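Local coordinates for centrosomal protein of 104 kDa (Homo sapiens, PDB 5LPH) that is required for ciliogenesis and for the structural integrity of the ciliary tip, and is represented here by its tubulin-binding TOG domain, at residues A[28-32]-A[52-58]. Numbering follows the deposited sequence.
Sequences EPEPL and VAEAYCK
Pro29 and Leu32, in an extended, irregular segment, pass over the last turn of helix 49-56, their CA atoms lying 5.7 Å from Glu54 CA and 5.9 Å from Ala53 CA. Leu32 makes apolar contacts with three residues of the helix: with CG beside its backbone N (chi1 -66°), its end turns to the helix, where CD2 packs on Ala53 CA and reaches Tyr56 CB at 3.5 Å, approaching the root of the ring obliquely, while CD1 meets Val52 CG1. The Pro29 ring lies alongside the aliphatic part of Glu54, CG to CG 4.0 Å, and its CB rests on Cys57 CB. Between these two patches a water donates to Glu30 O and Ala53 O, 2.8 Å from each. Glu30, bent at chi2 (-97°), brings its carboxylate to the chain just past the helix: Lys58 N donates to the syn side of OE2 (2.9 Å), 29° out of the carboxylate plane, and OE2 also lies across the start of the Lys58 side chain. Segment 28-32, near the start of this TOG-domain construct, packs at one end of the HEAT-repeat array, with Leu32 on Leu37 of helix 34-39, Pro29 and Cys57 against Tyr62 of helix 60-76, and Tyr56 OH hydrogen-bonded to Glu39.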
loop_
_atom_site.group_PDB
_atom_site.type_symbol
_atom_site.label_atom_id
_atom_site.label_comp_id
_atom_site.label_asym_id
_atom_site.label_seq_id
_atom_site.Cartn_x
_atom_site.Cartn_y
_atom_site.Cartn_z
ATOM N N GLU A 28 -26.624 22.714 -1.566
ATOM C CA GLU A 28 -26.527 21.249 -1.552
ATOM C C GLU A 28 -25.472 20.733 -2.555
ATOM O O GLU A 28 -25.110 21.450 -3.492
ATOM C CB GLU A 28 -27.899 20.609 -1.845
ATOM C CG GLU A 28 -28.410 20.790 -3.276
ATOM C CD GLU A 28 -29.812 20.237 -3.494
ATOM O OE1 GLU A 28 -30.186 19.221 -2.862
ATOM O OE2 GLU A 28 -30.543 20.818 -4.324
ATOM N N PRO A 29 -24.978 19.492 -2.362
ATOM C CA PRO A 29 -24.105 18.845 -3.353
ATOM C C PRO A 29 -24.778 18.690 -4.715
ATOM O O PRO A 29 -25.988 18.475 -4.776
ATOM C CB PRO A 29 -23.853 17.459 -2.750
ATOM C CG PRO A 29 -24.043 17.641 -1.293
ATOM C CD PRO A 29 -25.119 18.671 -1.144
ATOM N N GLU A 30 -23.999 18.790 -5.791
ATOM C CA GLU A 30 -24.539 18.598 -7.144
ATOM C C GLU A 30 -24.939 17.126 -7.340
ATOM O O GLU A 30 -24.501 16.267 -6.569
ATOM C CB GLU A 30 -23.559 19.095 -8.227
ATOM C CG GLU A 30 -22.262 18.309 -8.389
ATOM C CD GLU A 30 -21.079 18.910 -7.648
ATOM O OE1 GLU A 30 -21.267 19.731 -6.719
ATOM O OE2 GLU A 30 -19.939 18.544 -7.999
ATOM N N PRO A 31 -25.784 16.829 -8.350
ATOM C CA PRO A 31 -26.195 15.438 -8.483
ATOM C C PRO A 31 -25.073 14.564 -9.037
ATOM O O PRO A 31 -24.126 15.063 -9.664
ATOM C CB PRO A 31 -27.362 15.513 -9.468
ATOM C CG PRO A 31 -27.036 16.673 -10.334
ATOM C CD PRO A 31 -26.280 17.649 -9.473
ATOM N N LEU A 32 -25.191 13.268 -8.784
ATOM C CA LEU A 32 -24.273 12.280 -9.333
ATOM C C LEU A 32 -24.448 12.213 -10.848
ATOM O O LEU A 32 -25.573 12.279 -11.346
ATOM C CB LEU A 32 -24.541 10.903 -8.709
ATOM C CG LEU A 32 -24.238 10.799 -7.210
ATOM C CD1 LEU A 32 -24.975 9.630 -6.572
ATOM C CD2 LEU A 32 -22.741 10.689 -6.969
ATOM N N VAL A 52 -23.493 9.524 -0.512
ATOM C CA VAL A 52 -22.688 9.219 -1.710
ATOM C C VAL A 52 -22.491 10.475 -2.568
ATOM O O VAL A 52 -21.395 10.710 -3.077
ATOM C CB VAL A 52 -23.286 8.066 -2.548
ATOM C CG1 VAL A 52 -22.530 7.874 -3.854
ATOM C CG2 VAL A 52 -23.256 6.769 -1.752
ATOM N N ALA A 53 -23.549 11.272 -2.717
ATOM C CA ALA A 53 -23.486 12.536 -3.461
ATOM C C ALA A 53 -22.488 13.520 -2.840
ATOM O O ALA A 53 -21.712 14.134 -3.559
ATOM C CB ALA A 53 -24.868 13.172 -3.549
ATOM N N GLU A 54 -22.525 13.661 -1.514
ATOM C CA GLU A 54 -21.521 14.430 -0.765
ATOM C C GLU A 54 -20.087 14.006 -1.115
ATOM O O GLU A 54 -19.244 14.846 -1.446
ATOM C CB GLU A 54 -21.691 14.242 0.742
ATOM C CG GLU A 54 -22.650 15.169 1.457
ATOM C CD GLU A 54 -22.415 15.115 2.960
ATOM O OE1 GLU A 54 -22.743 14.069 3.559
ATOM O OE2 GLU A 54 -21.876 16.097 3.530
ATOM N N ALA A 55 -19.835 12.698 -1.038
ATOM C CA ALA A 55 -18.513 12.119 -1.313
ATOM C C ALA A 55 -18.009 12.355 -2.732
ATOM O O ALA A 55 -16.805 12.460 -2.937
ATOM C CB ALA A 55 -18.515 10.625 -1.006
ATOM N N TYR A 56 -18.924 12.434 -3.697
ATOM C CA TYR A 56 -18.581 12.635 -5.117
ATOM C C TYR A 56 -18.498 14.092 -5.581
ATOM O O TYR A 56 -17.995 14.353 -6.676
ATOM C CB TYR A 56 -19.595 11.911 -6.017
ATOM C CG TYR A 56 -19.210 10.491 -6.366
ATOM C CD1 TYR A 56 -19.394 9.454 -5.454
ATOM C CD2 TYR A 56 -18.683 10.180 -7.613
ATOM C CE1 TYR A 56 -19.050 8.152 -5.770
ATOM C CE2 TYR A 56 -18.334 8.875 -7.941
ATOM C CZ TYR A 56 -18.517 7.867 -7.010
ATOM O OH TYR A 56 -18.183 6.572 -7.302
ATOM N N CYS A 57 -18.993 15.036 -4.785
ATOM C CA CYS A 57 -19.178 16.407 -5.276
ATOM C C CYS A 57 -17.881 17.229 -5.271
ATOM O O CYS A 57 -16.857 16.812 -4.719
ATOM C CB CYS A 57 -20.274 17.115 -4.484
ATOM S SG CYS A 57 -19.768 17.722 -2.877
ATOM N N LYS A 58 -17.952 18.408 -5.881
ATOM C CA LYS A 58 -16.780 19.256 -6.115
ATOM C C LYS A 58 -16.370 20.133 -4.925
ATOM O O LYS A 58 -15.408 20.884 -5.035
ATOM C CB LYS A 58 -17.015 20.127 -7.355
ATOM C CG LYS A 58 -16.915 19.354 -8.658
ATOM C CD LYS A 58 -17.407 20.188 -9.831
ATOM C CE LYS A 58 -17.265 19.444 -11.151
ATOM N NZ LYS A 58 -17.896 20.212 -12.258
HETATM O O HOH W 1 -22.055 14.973 -6.170
#